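Non-structural polyprotein (Sindbis virus, PDB 4GUA) carries out proteolytic processing of the viral polyprotein through its nsP2 protease part, here in a precursor joined to the macro and zinc-binding domains of nsP3. Local coordinates at residues E351-C356 / S445-L450; T388-E393 / V407-G412; E22-T27 / Q76-T81; V15-A20 / P42-D47; A285-R290 / L312-T317. All blocks are in the same frame, centred on the assembly; numbering follows the deposited sequence.

Contact 1 (E351-C356 / S445-L450); sequences ENIADC and SVAIPL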
# COMPACT_ATOMS: atom_id res chain seq x y z
N GLU A 351 33.17 -3.28 15.10
CA GLU A 351 34.28 -2.54 14.50
C GLU A 351 34.00 -1.04 14.39
O GLU A 351 32.91 -0.56 14.73
CB GLU A 351 34.55 -3.08 13.09
CG GLU A 351 34.70 -4.59 13.00
CD GLU A 351 36.13 -5.06 13.18
OE1 GLU A 351 37.05 -4.20 13.23
OE2 GLU A 351 36.35 -6.29 13.27
N ASN A 352 35.00 -0.30 13.94
CA ASN A 352 34.84 1.12 13.64
C ASN A 352 34.07 1.29 12.34
O ASN A 352 34.47 0.78 11.30
CB ASN A 352 36.22 1.79 13.52
CG ASN A 352 36.12 3.27 13.18
OD1 ASN A 352 35.03 3.84 13.17
ND2 ASN A 352 37.26 3.88 12.90
N ILE A 353 32.96 2.02 12.41
CA ILE A 353 32.06 2.12 11.27
C ILE A 353 32.73 2.81 10.08
O ILE A 353 32.33 2.59 8.93
CB ILE A 353 30.76 2.88 11.64
CG1 ILE A 353 29.64 2.54 10.65
CG2 ILE A 353 31.00 4.38 11.71
CD1 ILE A 353 28.30 3.16 11.01
N ALA A 354 33.74 3.62 10.34
CA ALA A 354 34.45 4.31 9.26
C ALA A 354 35.05 3.32 8.28
O ALA A 354 35.27 3.64 7.11
CB ALA A 354 35.54 5.20 9.83
N ASP A 355 35.30 2.10 8.75
CA ASP A 355 35.92 1.08 7.92
C ASP A 355 34.91 0.18 7.21
O ASP A 355 35.28 -0.81 6.57
CB ASP A 355 36.90 0.25 8.76
CG ASP A 355 38.19 1.01 9.09
OD1 ASP A 355 38.73 1.69 8.19
OD2 ASP A 355 38.66 0.91 10.25
N CYS A 356 33.63 0.51 7.32
CA CYS A 356 32.57 -0.34 6.77
C CYS A 356 32.74 -0.63 5.28
O CYS A 356 33.22 0.21 4.51
CB CYS A 356 31.19 0.28 7.04
SG CYS A 356 30.86 1.84 6.19
N SER A 445 23.41 -2.44 0.58
CA SER A 445 23.83 -2.67 1.95
C SER A 445 24.01 -1.34 2.66
O SER A 445 24.44 -0.36 2.06
CB SER A 445 25.16 -3.43 1.99
OG SER A 445 26.14 -2.79 1.18
N VAL A 446 23.71 -1.31 3.95
CA VAL A 446 23.84 -0.07 4.69
C VAL A 446 24.41 -0.32 6.08
O VAL A 446 23.97 -1.24 6.78
CB VAL A 446 22.49 0.67 4.76
CG1 VAL A 446 21.41 -0.25 5.28
CG2 VAL A 446 22.61 1.91 5.64
N ALA A 447 25.41 0.46 6.46
CA ALA A 447 25.94 0.44 7.82
C ALA A 447 25.25 1.53 8.59
O ALA A 447 25.21 2.68 8.13
CB ALA A 447 27.43 0.66 7.82
N ILE A 448 24.71 1.20 9.75
CA ILE A 448 23.94 2.16 10.52
C ILE A 448 24.16 1.98 12.03
O ILE A 448 24.27 0.85 12.51
CB ILE A 448 22.45 2.01 10.17
CG1 ILE A 448 21.59 2.92 11.03
CG2 ILE A 448 22.02 0.57 10.32
CD1 ILE A 448 20.15 2.95 10.57
N PRO A 449 24.25 3.09 12.77
CA PRO A 449 24.35 3.04 14.23
C PRO A 449 22.97 3.14 14.86
O PRO A 449 22.00 3.33 14.13
CB PRO A 449 25.15 4.30 14.54
CG PRO A 449 24.67 5.27 13.52
CD PRO A 449 24.40 4.46 12.27
N LEU A 450 22.87 3.06 16.18
CA LEU A 450 21.58 3.22 16.82
C LEU A 450 21.41 4.69 17.17
O LEU A 450 22.07 5.20 18.06
CB LEU A 450 21.46 2.36 18.07
CG LEU A 450 21.50 0.84 17.87
CD1 LEU A 450 21.22 0.13 19.18
CD2 LEU A 450 20.52 0.40 16.81

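Contact 2 (T388-E393 / V407-G412); sequences TDSATE and VIHAVG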
# COMPACT_ATOMS: atom_id res chain seq x y z
N THR A 388 30.19 19.00 3.77
CA THR A 388 30.10 20.26 3.05
C THR A 388 28.72 20.90 3.24
O THR A 388 28.61 21.98 3.82
CB THR A 388 30.38 20.08 1.55
OG1 THR A 388 31.69 19.54 1.38
CG2 THR A 388 30.28 21.41 0.81
N ASP A 389 27.66 20.25 2.74
CA ASP A 389 26.32 20.60 3.19
C ASP A 389 25.64 19.35 3.74
O ASP A 389 25.07 18.56 2.98
CB ASP A 389 25.53 21.16 2.00
CG ASP A 389 24.48 22.17 2.41
OD1 ASP A 389 24.04 22.17 3.59
OD2 ASP A 389 24.07 22.97 1.54
N SER A 390 25.67 19.17 5.06
CA SER A 390 25.02 18.02 5.71
C SER A 390 23.76 18.39 6.53
O SER A 390 23.10 17.51 7.08
CB SER A 390 26.02 17.28 6.60
OG SER A 390 26.91 18.18 7.22
N ALA A 391 23.45 19.67 6.63
CA ALA A 391 22.44 20.12 7.59
C ALA A 391 21.06 19.65 7.18
O ALA A 391 20.64 19.79 6.03
CB ALA A 391 22.47 21.63 7.73
N THR A 392 20.34 19.08 8.14
CA THR A 392 19.01 18.56 7.90
C THR A 392 18.24 18.60 9.22
O THR A 392 18.84 18.54 10.29
CB THR A 392 19.08 17.13 7.34
OG1 THR A 392 17.87 16.81 6.65
CG2 THR A 392 19.35 16.13 8.45
N GLU A 393 16.91 18.71 9.15
CA GLU A 393 16.11 18.90 10.36
C GLU A 393 16.02 17.60 11.18
O GLU A 393 16.09 16.51 10.63
CB GLU A 393 14.71 19.38 10.01
CG GLU A 393 14.69 20.70 9.25
CD GLU A 393 13.29 21.25 9.07
OE1 GLU A 393 12.32 20.54 9.40
OE2 GLU A 393 13.17 22.40 8.58
N VAL A 407 27.10 8.77 2.15
CA VAL A 407 26.95 9.06 3.56
C VAL A 407 25.59 9.70 3.80
O VAL A 407 25.32 10.79 3.31
CB VAL A 407 28.06 9.99 4.06
CG1 VAL A 407 27.91 10.25 5.55
CG2 VAL A 407 29.42 9.40 3.75
N ILE A 408 24.74 9.00 4.54
CA ILE A 408 23.41 9.49 4.87
C ILE A 408 23.41 10.06 6.28
O ILE A 408 23.60 9.33 7.26
CB ILE A 408 22.39 8.34 4.82
CG1 ILE A 408 22.37 7.72 3.43
CG2 ILE A 408 21.01 8.84 5.22
CD1 ILE A 408 21.51 6.48 3.34
N HIS A 409 23.18 11.36 6.41
CA HIS A 409 23.17 11.99 7.72
C HIS A 409 21.76 11.92 8.28
O HIS A 409 20.85 12.56 7.76
CB HIS A 409 23.63 13.45 7.62
CG HIS A 409 24.99 13.62 7.02
ND1 HIS A 409 26.10 13.94 7.78
CD2 HIS A 409 25.42 13.52 5.74
CE1 HIS A 409 27.15 14.03 6.99
NE2 HIS A 409 26.77 13.78 5.75
N ALA A 410 21.57 11.13 9.33
CA ALA A 410 20.25 10.98 9.94
C ALA A 410 20.25 11.62 11.32
O ALA A 410 21.06 11.27 12.17
CB ALA A 410 19.88 9.50 10.02
N VAL A 411 19.30 12.52 11.56
CA VAL A 411 19.27 13.27 12.81
C VAL A 411 18.17 12.78 13.74
O VAL A 411 16.98 13.03 13.52
CB VAL A 411 19.04 14.77 12.56
CG1 VAL A 411 19.10 15.55 13.86
CG2 VAL A 411 20.07 15.30 11.56
N GLY A 412 18.58 12.10 14.81
CA GLY A 412 17.66 11.65 15.83
C GLY A 412 17.32 12.78 16.77
O GLY A 412 18.03 13.79 16.81

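Contact 3 (E22-T27 / Q76-T81); sequences EPILAT and QSIPLT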
# COMPACT_ATOMS: atom_id res chain seq x y z
N GLU A 22 -27.06 -5.38 -10.73
CA GLU A 22 -28.03 -4.84 -11.69
C GLU A 22 -28.87 -3.63 -11.22
O GLU A 22 -28.94 -2.61 -11.92
CB GLU A 22 -28.96 -5.95 -12.18
CG GLU A 22 -29.82 -5.54 -13.35
CD GLU A 22 -30.55 -6.71 -13.99
OE1 GLU A 22 -31.21 -7.48 -13.25
OE2 GLU A 22 -30.47 -6.85 -15.22
N PRO A 23 -29.53 -3.73 -10.05
CA PRO A 23 -30.32 -2.59 -9.60
C PRO A 23 -29.47 -1.38 -9.19
O PRO A 23 -29.92 -0.24 -9.29
CB PRO A 23 -31.10 -3.15 -8.40
CG PRO A 23 -30.28 -4.26 -7.90
CD PRO A 23 -29.64 -4.87 -9.13
N ILE A 24 -28.25 -1.62 -8.73
CA ILE A 24 -27.37 -0.52 -8.38
C ILE A 24 -26.96 0.22 -9.64
O ILE A 24 -26.96 1.45 -9.66
CB ILE A 24 -26.12 -1.02 -7.63
CG1 ILE A 24 -26.54 -1.53 -6.25
CG2 ILE A 24 -25.10 0.10 -7.47
CD1 ILE A 24 -25.46 -2.31 -5.53
N LEU A 25 -26.67 -0.52 -10.70
CA LEU A 25 -26.35 0.10 -11.98
C LEU A 25 -27.54 0.90 -12.53
O LEU A 25 -27.38 1.94 -13.16
CB LEU A 25 -25.92 -0.97 -12.99
CG LEU A 25 -24.70 -1.81 -12.61
CD1 LEU A 25 -24.35 -2.80 -13.71
CD2 LEU A 25 -23.51 -0.92 -12.30
N ALA A 26 -28.75 0.42 -12.26
CA ALA A 26 -29.96 1.07 -12.73
C ALA A 26 -30.09 2.52 -12.23
O ALA A 26 -30.56 3.38 -12.96
CB ALA A 26 -31.15 0.28 -12.31
N THR A 27 -29.68 2.78 -10.99
CA THR A 27 -29.80 4.13 -10.44
C THR A 27 -28.97 5.12 -11.24
O THR A 27 -29.23 6.32 -11.23
CB THR A 27 -29.34 4.20 -8.98
OG1 THR A 27 -27.93 3.94 -8.90
CG2 THR A 27 -30.10 3.21 -8.12
N GLN A 76 -26.37 6.00 -0.55
CA GLN A 76 -26.74 4.77 0.14
C GLN A 76 -28.17 4.45 -0.19
O GLN A 76 -29.09 4.96 0.43
CB GLN A 76 -26.65 4.97 1.66
CG GLN A 76 -25.34 5.51 2.17
CD GLN A 76 -24.20 4.57 1.90
OE1 GLN A 76 -23.42 4.77 0.96
NE2 GLN A 76 -24.09 3.52 2.70
N SER A 77 -28.36 3.51 -1.09
CA SER A 77 -29.68 3.25 -1.62
C SER A 77 -30.01 1.79 -1.53
O SER A 77 -30.87 1.37 -0.76
CB SER A 77 -29.74 3.65 -3.10
OG SER A 77 -29.56 5.04 -3.29
N ILE A 78 -29.29 1.02 -2.34
CA ILE A 78 -29.50 -0.40 -2.45
C ILE A 78 -28.35 -1.12 -1.79
O ILE A 78 -27.19 -0.90 -2.13
CB ILE A 78 -29.57 -0.79 -3.91
CG1 ILE A 78 -30.63 0.08 -4.61
CG2 ILE A 78 -29.86 -2.28 -4.05
CD1 ILE A 78 -30.61 -0.02 -6.11
N PRO A 79 -28.66 -1.99 -0.83
CA PRO A 79 -27.59 -2.75 -0.18
C PRO A 79 -26.95 -3.75 -1.13
O PRO A 79 -27.62 -4.33 -1.99
CB PRO A 79 -28.31 -3.46 0.97
CG PRO A 79 -29.71 -3.50 0.58
CD PRO A 79 -29.97 -2.27 -0.23
N LEU A 80 -25.64 -3.89 -1.02
CA LEU A 80 -24.92 -4.94 -1.70
C LEU A 80 -24.34 -5.83 -0.63
O LEU A 80 -23.37 -5.46 0.03
CB LEU A 80 -23.82 -4.37 -2.58
CG LEU A 80 -23.07 -5.39 -3.43
CD1 LEU A 80 -24.04 -6.19 -4.32
CD2 LEU A 80 -22.00 -4.69 -4.27
N THR A 81 -24.89 -7.03 -0.51
CA THR A 81 -24.67 -7.87 0.65
C THR A 81 -24.09 -9.22 0.27
O THR A 81 -24.64 -9.97 -0.56
CB THR A 81 -25.99 -8.10 1.41
OG1 THR A 81 -26.56 -6.84 1.77
CG2 THR A 81 -25.75 -8.93 2.66

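Contact 4 (V15-A20 / P42-D47); sequences VCWAKA and PQFADD. With SO4 (sulfate ion), chain E.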
# COMPACT_ATOMS: atom_id res chain seq x y z
N VAL A 15 -23.28 -16.02 -11.57
CA VAL A 15 -23.27 -14.58 -11.81
C VAL A 15 -23.94 -13.76 -10.70
O VAL A 15 -24.21 -12.58 -10.89
CB VAL A 15 -23.71 -14.20 -13.24
CG1 VAL A 15 -22.79 -14.91 -14.24
CG2 VAL A 15 -25.15 -14.55 -13.47
N CYS A 16 -24.27 -14.40 -9.59
CA CYS A 16 -25.02 -13.70 -8.56
C CYS A 16 -24.40 -12.33 -8.29
O CYS A 16 -25.13 -11.38 -8.01
CB CYS A 16 -25.12 -14.54 -7.27
SG CYS A 16 -23.56 -15.07 -6.54
N TRP A 17 -23.08 -12.21 -8.41
CA TRP A 17 -22.43 -10.91 -8.23
C TRP A 17 -22.94 -9.85 -9.23
O TRP A 17 -23.20 -8.69 -8.86
CB TRP A 17 -20.90 -11.05 -8.32
CG TRP A 17 -20.38 -11.78 -9.53
CD1 TRP A 17 -20.19 -13.12 -9.66
CD2 TRP A 17 -19.96 -11.19 -10.76
NE1 TRP A 17 -19.68 -13.41 -10.90
CE2 TRP A 17 -19.53 -12.24 -11.60
CE3 TRP A 17 -19.91 -9.88 -11.25
CZ2 TRP A 17 -19.06 -12.03 -12.89
CZ3 TRP A 17 -19.44 -9.67 -12.53
CH2 TRP A 17 -19.03 -10.73 -13.34
N ALA A 18 -23.10 -10.24 -10.49
CA ALA A 18 -23.64 -9.35 -11.51
C ALA A 18 -25.12 -9.04 -11.26
O ALA A 18 -25.55 -7.88 -11.29
CB ALA A 18 -23.44 -9.95 -12.90
N LYS A 19 -25.91 -10.08 -11.02
CA LYS A 19 -27.34 -9.89 -10.75
C LYS A 19 -27.50 -8.89 -9.61
O LYS A 19 -28.37 -8.02 -9.65
CB LYS A 19 -28.03 -11.21 -10.39
CG LYS A 19 -27.73 -12.35 -11.34
CD LYS A 19 -28.37 -13.66 -10.90
CE LYS A 19 -28.56 -14.62 -12.07
NZ LYS A 19 -28.68 -16.02 -11.61
N ALA A 20 -26.62 -9.00 -8.63
CA ALA A 20 -26.72 -8.18 -7.43
C ALA A 20 -26.43 -6.73 -7.77
O ALA A 20 -27.05 -5.82 -7.23
CB ALA A 20 -25.75 -8.68 -6.38
N PRO A 42 -14.17 -11.06 -18.00
CA PRO A 42 -13.88 -12.44 -18.38
C PRO A 42 -14.59 -13.41 -17.45
O PRO A 42 -14.99 -14.49 -17.89
CB PRO A 42 -12.37 -12.53 -18.22
CG PRO A 42 -11.89 -11.12 -18.43
CD PRO A 42 -12.94 -10.26 -17.82
N GLN A 43 -14.75 -13.02 -16.19
CA GLN A 43 -15.41 -13.86 -15.20
C GLN A 43 -16.87 -14.13 -15.58
O GLN A 43 -17.38 -15.22 -15.37
CB GLN A 43 -15.36 -13.22 -13.80
CG GLN A 43 -13.95 -13.01 -13.25
CD GLN A 43 -13.36 -11.68 -13.67
OE1 GLN A 43 -13.88 -11.01 -14.57
NE2 GLN A 43 -12.27 -11.29 -13.02
N PHE A 44 -17.54 -13.12 -16.13
CA PHE A 44 -18.92 -13.30 -16.59
C PHE A 44 -18.94 -14.18 -17.84
O PHE A 44 -19.63 -15.19 -17.89
CB PHE A 44 -19.57 -11.95 -16.89
CG PHE A 44 -21.04 -12.04 -17.20
CD1 PHE A 44 -21.47 -12.56 -18.40
CD2 PHE A 44 -21.99 -11.58 -16.30
CE1 PHE A 44 -22.83 -12.64 -18.71
CE2 PHE A 44 -23.35 -11.64 -16.59
CZ PHE A 44 -23.77 -12.18 -17.79
N ALA A 45 -18.14 -13.79 -18.83
CA ALA A 45 -18.04 -14.53 -20.09
C ALA A 45 -17.74 -16.02 -19.88
O ALA A 45 -18.24 -16.86 -20.61
CB ALA A 45 -16.98 -13.91 -20.96
N ASP A 46 -16.89 -16.32 -18.90
CA ASP A 46 -16.53 -17.70 -18.57
C ASP A 46 -17.34 -18.30 -17.43
O ASP A 46 -17.05 -19.40 -16.98
CB ASP A 46 -15.04 -17.78 -18.24
CG ASP A 46 -14.16 -17.46 -19.43
OD1 ASP A 46 -14.66 -17.60 -20.57
OD2 ASP A 46 -12.99 -17.07 -19.23
N ASP A 47 -18.34 -17.56 -16.94
CA ASP A 47 -19.25 -18.04 -15.89
C ASP A 47 -18.51 -18.49 -14.63
O ASP A 47 -18.55 -19.66 -14.26
CB ASP A 47 -20.10 -19.18 -16.43
CG ASP A 47 -21.29 -19.50 -15.54
OD1 ASP A 47 -21.53 -18.75 -14.56
OD2 ASP A 47 -21.98 -20.50 -15.82
S SO4 E . -27.53 -17.48 -8.50
O1 SO4 E . -27.24 -17.92 -7.13
O2 SO4 E . -28.35 -16.27 -8.46
O3 SO4 E . -26.27 -17.19 -9.20
O4 SO4 E . -28.26 -18.52 -9.22

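Contact 5 (A285-R290 / L312-T317); sequences ARKFVR and LDNSRT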
# COMPACT_ATOMS: atom_id res chain seq x y z
N ALA A 285 -0.35 -8.47 2.89
CA ALA A 285 0.97 -8.06 3.36
C ALA A 285 0.97 -7.88 4.87
O ALA A 285 1.98 -8.11 5.53
CB ALA A 285 1.37 -6.77 2.68
N ARG A 286 -0.16 -7.46 5.42
CA ARG A 286 -0.24 -7.24 6.86
C ARG A 286 0.12 -8.53 7.62
O ARG A 286 0.55 -8.48 8.77
CB ARG A 286 -1.65 -6.75 7.26
CG ARG A 286 -1.61 -5.35 7.86
CD ARG A 286 -2.95 -4.79 8.38
NE ARG A 286 -4.18 -5.42 7.88
CZ ARG A 286 -4.84 -5.03 6.79
NH1 ARG A 286 -4.39 -4.04 6.04
NH2 ARG A 286 -5.95 -5.66 6.44
N LYS A 287 -0.06 -9.67 6.97
CA LYS A 287 0.18 -10.97 7.61
C LYS A 287 1.65 -11.40 7.64
O LYS A 287 1.98 -12.43 8.24
CB LYS A 287 -0.63 -12.06 6.90
CG LYS A 287 -2.12 -11.84 6.94
CD LYS A 287 -2.88 -12.93 6.22
CE LYS A 287 -4.38 -12.66 6.21
NZ LYS A 287 -4.94 -12.49 7.57
N PHE A 288 2.53 -10.64 6.99
CA PHE A 288 3.94 -11.03 6.84
C PHE A 288 4.89 -9.98 7.37
O PHE A 288 4.56 -8.79 7.40
CB PHE A 288 4.27 -11.32 5.38
CG PHE A 288 3.56 -12.52 4.82
CD1 PHE A 288 2.26 -12.42 4.36
CD2 PHE A 288 4.21 -13.74 4.73
CE1 PHE A 288 1.60 -13.52 3.84
CE2 PHE A 288 3.57 -14.84 4.21
CZ PHE A 288 2.26 -14.74 3.76
N VAL A 289 6.08 -10.42 7.77
CA VAL A 289 7.10 -9.52 8.30
C VAL A 289 7.62 -8.60 7.20
O VAL A 289 7.76 -7.39 7.40
CB VAL A 289 8.29 -10.32 8.87
CG1 VAL A 289 9.34 -9.39 9.43
CG2 VAL A 289 7.83 -11.27 9.96
N ARG A 290 7.89 -9.18 6.03
CA ARG A 290 8.38 -8.44 4.87
C ARG A 290 7.58 -8.79 3.63
O ARG A 290 7.01 -9.87 3.52
CB ARG A 290 9.83 -8.79 4.56
CG ARG A 290 10.88 -8.27 5.51
CD ARG A 290 12.23 -8.67 4.95
NE ARG A 290 13.36 -8.29 5.78
CZ ARG A 290 14.04 -7.16 5.65
NH1 ARG A 290 13.71 -6.27 4.72
NH2 ARG A 290 15.06 -6.92 6.46
N LEU A 312 5.33 -15.62 7.42
CA LEU A 312 3.94 -15.42 7.83
C LEU A 312 3.78 -15.63 9.33
O LEU A 312 4.00 -16.73 9.82
CB LEU A 312 3.07 -16.46 7.13
CG LEU A 312 1.67 -16.71 7.69
CD1 LEU A 312 0.73 -15.60 7.26
CD2 LEU A 312 1.14 -18.06 7.25
N ASP A 313 3.44 -14.56 10.05
CA ASP A 313 2.91 -14.68 11.40
C ASP A 313 1.40 -14.37 11.49
O ASP A 313 0.80 -14.47 12.57
CB ASP A 313 3.70 -13.81 12.38
CG ASP A 313 3.68 -12.35 12.01
OD1 ASP A 313 2.82 -11.95 11.19
OD2 ASP A 313 4.52 -11.58 12.53
N ASN A 314 0.81 -13.99 10.37
CA ASN A 314 -0.61 -13.59 10.32
C ASN A 314 -0.97 -12.58 11.42
O ASN A 314 -1.95 -12.75 12.14
CB ASN A 314 -1.52 -14.81 10.42
CG ASN A 314 -2.97 -14.48 10.14
OD1 ASN A 314 -3.28 -13.61 9.33
ND2 ASN A 314 -3.88 -15.17 10.82
N SER A 315 -0.20 -11.51 11.50
CA SER A 315 -0.41 -10.49 12.51
C SER A 315 -1.70 -9.73 12.22
O SER A 315 -2.16 -9.63 11.08
CB SER A 315 0.77 -9.53 12.56
OG SER A 315 0.54 -8.48 13.49
N ARG A 316 -2.27 -9.20 13.29
CA ARG A 316 -3.50 -8.42 13.26
C ARG A 316 -3.16 -6.93 13.13
O ARG A 316 -3.55 -6.25 12.17
CB ARG A 316 -4.37 -8.67 14.50
CG ARG A 316 -3.67 -8.92 15.86
CD ARG A 316 -2.80 -10.18 15.98
NE ARG A 316 -1.90 -10.12 17.12
CZ ARG A 316 -0.88 -9.28 17.25
NH1 ARG A 316 -0.60 -8.41 16.30
NH2 ARG A 316 -0.12 -9.30 18.33
N THR A 317 -2.44 -6.43 14.13
CA THR A 317 -2.18 -5.01 14.30
C THR A 317 -0.99 -4.48 13.51
O THR A 317 -0.67 -3.29 13.62
CB THR A 317 -1.91 -4.72 15.79
OG1 THR A 317 -0.80 -5.53 16.23
CG2 THR A 317 -3.13 -5.04 16.63

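Contact 1 (E351-C356 / S445-L450)
Ile353 and Cys356 come down on the methyl of Ala447 from the 351-356 loop, and that methyl is the centre of the contact. The CB of Cys356 lies 3.9 Å from the CB of Ala447, with the Cys356 SG 4.0 Å from the same CB. Beside them runs the long branch of Ile353, whose CG1 and CD1 are each 4.1 Å from Ala447 CB, so two consecutive carbons of one side chain lie against a single methyl. With CG1 anti to the backbone N (chi1 -159°) and the chain extended to its tip, Ile353 carries CD1 past Ala447 to a point 4.3 Å from the CD of Pro449. No hydrogen bond crosses; the side chains meet through carbon and the Cys356 sulfur, and all five touching residues are buried.

Strand 445-448 is an inner strand of the mixed sheet of the macro domain, bonded through its backbone to strand 360-364 by way of Ala360 and Val362 and to strand 480-484 by way of Asp480 and Thr482. The loop lies over one face of that sheet: Ala447 points toward it, and Ile353 and Cys356 touch Tyr484 and Val361 on the adjoining strands. Val375 of helix 375-382 touches both Ile353 and Pro449.

Further out, the loop holds its own shape. Asn352 OD1 accepts from the backbone N of Ala354 at 3.1 Å in an Asx turn, the donor standing above the amide plane. The 3-10 turn 353-355 follows, with Cys356 N bonded to Ile353 O, and within it Asp355 makes a salt bridge to Arg382.

Contact 2 (T388-E393 / V407-G412)
Ser390 sets its CB squarely over one face of the His409 imidazole, 3.5 Å from the ring centroid and only 12° off the normal, a CH-pi contact. This is the close-packed, buried half. His409 CG stands anti to its own carbonyl carbon (chi1 -57°), which lays the ring beneath the loop. Other residues fix the ring too: Phe387 meets it edge-to-face, and NE2 is hydrogen-bonded to Thr400 on strand 397-402.

Two residues along, toward the surface, the packing is between methyls. Thr392 CG2 meets Val411 CG2, the two side chains sliding past each other in opposite directions, and the same Thr392 CG2 lies 3.9 Å from His409 O. At the outer end, Glu393 adds little more than its backbone, its O being 3.9 Å from Val411 CB while its carboxylate side chain points away in an exposed position.

Strand 405-410 is in the macro-domain sheet, and segment 388-393 passes over its His409 side before the chain enters edge strand 397-402. No hydrogen bond crosses the contact. The hydroxyl of Ser390 pairs with Gly369 O and that of Thr392 with Thr396, consistent with a contact made by side-chain carbons against a ring, methyls and backbone oxygens.

Contact 3 (E22-T27 / Q76-T81)
Ile78 pushes its side chain against the last turns of helix 16-27, and apolar packing makes up nearly everything that passes between the two segments. Its CB lies 3.9 Å from Ile24 CG1, with the two isoleucines sliding past each other in opposite directions. Ile78 CG1 stands anti to the carbonyl carbon (chi1 -53°), and the extended branch carries CD1 into the angle between Pro23 and Thr27, one helical turn apart. There CD1 sits 3.9 Å from Pro23 CB and 3.8 Å from the CG2 methyl of Thr27. Ile24 reaches on in the other direction: its CD1 meets Leu80 CB at 4.0 Å, those side chains crossing at about a right angle.

The same CD1 of Ile78 also rests against helix backbone, close to the carbonyl of Pro23, in plain van der Waals contact.

Hydrogen bonds stay within the helix or lead outward. Thr27 OG1 donates to Ile24 O at 2.8 Å, in the carbonyl plane, and also has Tyr105 N as a partner. With the hydroxyl so engaged, CG2 is the branch that faces Ile78.

This is helix-on-sheet packing inside the protease domain. Strand 78-83 is the middle one of a three-stranded antiparallel sheet, between 93-95 and 102-103. Tyr103 of the latter touches both Ile24 and Leu80, while on the helix Leu25 turns toward helix 52-64.

Contact 4 (V15-A20 / P42-D47)
In the papain-like fold of the protease domain, the start of helix 16-27 packs here on the short helix 42-45, with Val15, Trp17 and Ala18 gathered round Phe44. Papain-like proteases carry their cysteine nucleophile at the start of such a helix, and the place of Cys16, touching His93, is consistent with that role.

Phe44 is gripped on two sides. Over one face of its ring comes Val15 CG1, 4.0 Å from CD2, and at the ring edge stands Ala18 CB, also 4.0 Å from CD2. The indole of Trp17 approaches from the backbone side: CH2 lies 3.8 Å from Phe44 CB, and the indole edge at CZ2 meets Phe44 N. Trp17 CG sits between its backbone N and carbonyl carbon (chi1 51°), which sends the six-membered ring toward helix 42-45, while NE1 is hydrogen-bonded to Lys48 O. Trp37 stacks on Phe44 from outside the contact.

Helix 42-45 ends in a Schellman motif at Asp47, whose carboxylate returns to the other segment's lead-in by accepting from Asn14 N and Thr13 N. On the exposed flank of helix 16-27, a sulfate ion, probably from the crystallisation liquor, accepts a hydrogen bond through O2 from Lys19 NZ at 3.2 Å.

Contact 5 (A285-R290 / L312-T317)
Lys287 and Asn314 lie side by side, pointing the same way, and two of the cross-contact hydrogen bonds tie them together. The Lys287 ammonium donates to Asn314 OD1 at 2.7 Å, in the plane of the amide carbonyl, with a bend of the lysine at its last torsion (chi4 -57°) bringing NZ round to it. In the other direction Asn314 N gives its hydrogen to Lys287 O at 2.9 Å, tilted 16° from the carbonyl plane. A weak second bond reaches Lys287 O from Asp313 N (3.2 Å). Two acceptors, Lys287 O and Asp313 OD1, lie 3.1 Å apart, each with its own donors.

Partners beyond the pair serve the other bonds. Lys287 NZ also donates to Glu513 O, and Asn314 ND2 serves both Asp509 O and Asp511 O. Asp313 OD1 accepts weakly from Ser315 N, but its stronger partner is Arg318, which pairs with it in a salt bridge and through NE also binds Arg286 O.

All this happens at the edge of the seven-stranded sheet, whose 3-2-1-4-5-7-6 order is that of the methyltransferase-like Rossmann fold. Phe288 and Leu312 form an antiparallel non-hydrogen-bonded pair where strands 288-294 and 305-312 meet, and a classic beta bulge follows, Val289 and Arg290 both facing Arg310.

On the apolar side, Leu312 CD1 stands over one face of the Phe288 ring, 4.2 Å from its centroid, and Leu256 of helix 237-257 touches both residues.

How the contacts relate
Along the chain the protease contacts come first: contacts 3 and 4 share helix 16-27, their segments alternate, and their centres are about 16 Å apart, with Leu80 CD1 packed 3.7 Å from Ala20 CB. Contact 5 follows, at the edge of the seven-stranded sheet and nearer the chain's centre in space, its centre about 32 to 34 Å from theirs. Contacts 1 and 2 are in the nsP3 macro domain, on one six-stranded sheet, about 16 Å between centres; the segments of contact 2 both fall between those of contact 1. They lie across the chain's centre from the protease pair, about 55 to 59 Å between centres, so each is internal to one part of the precursor.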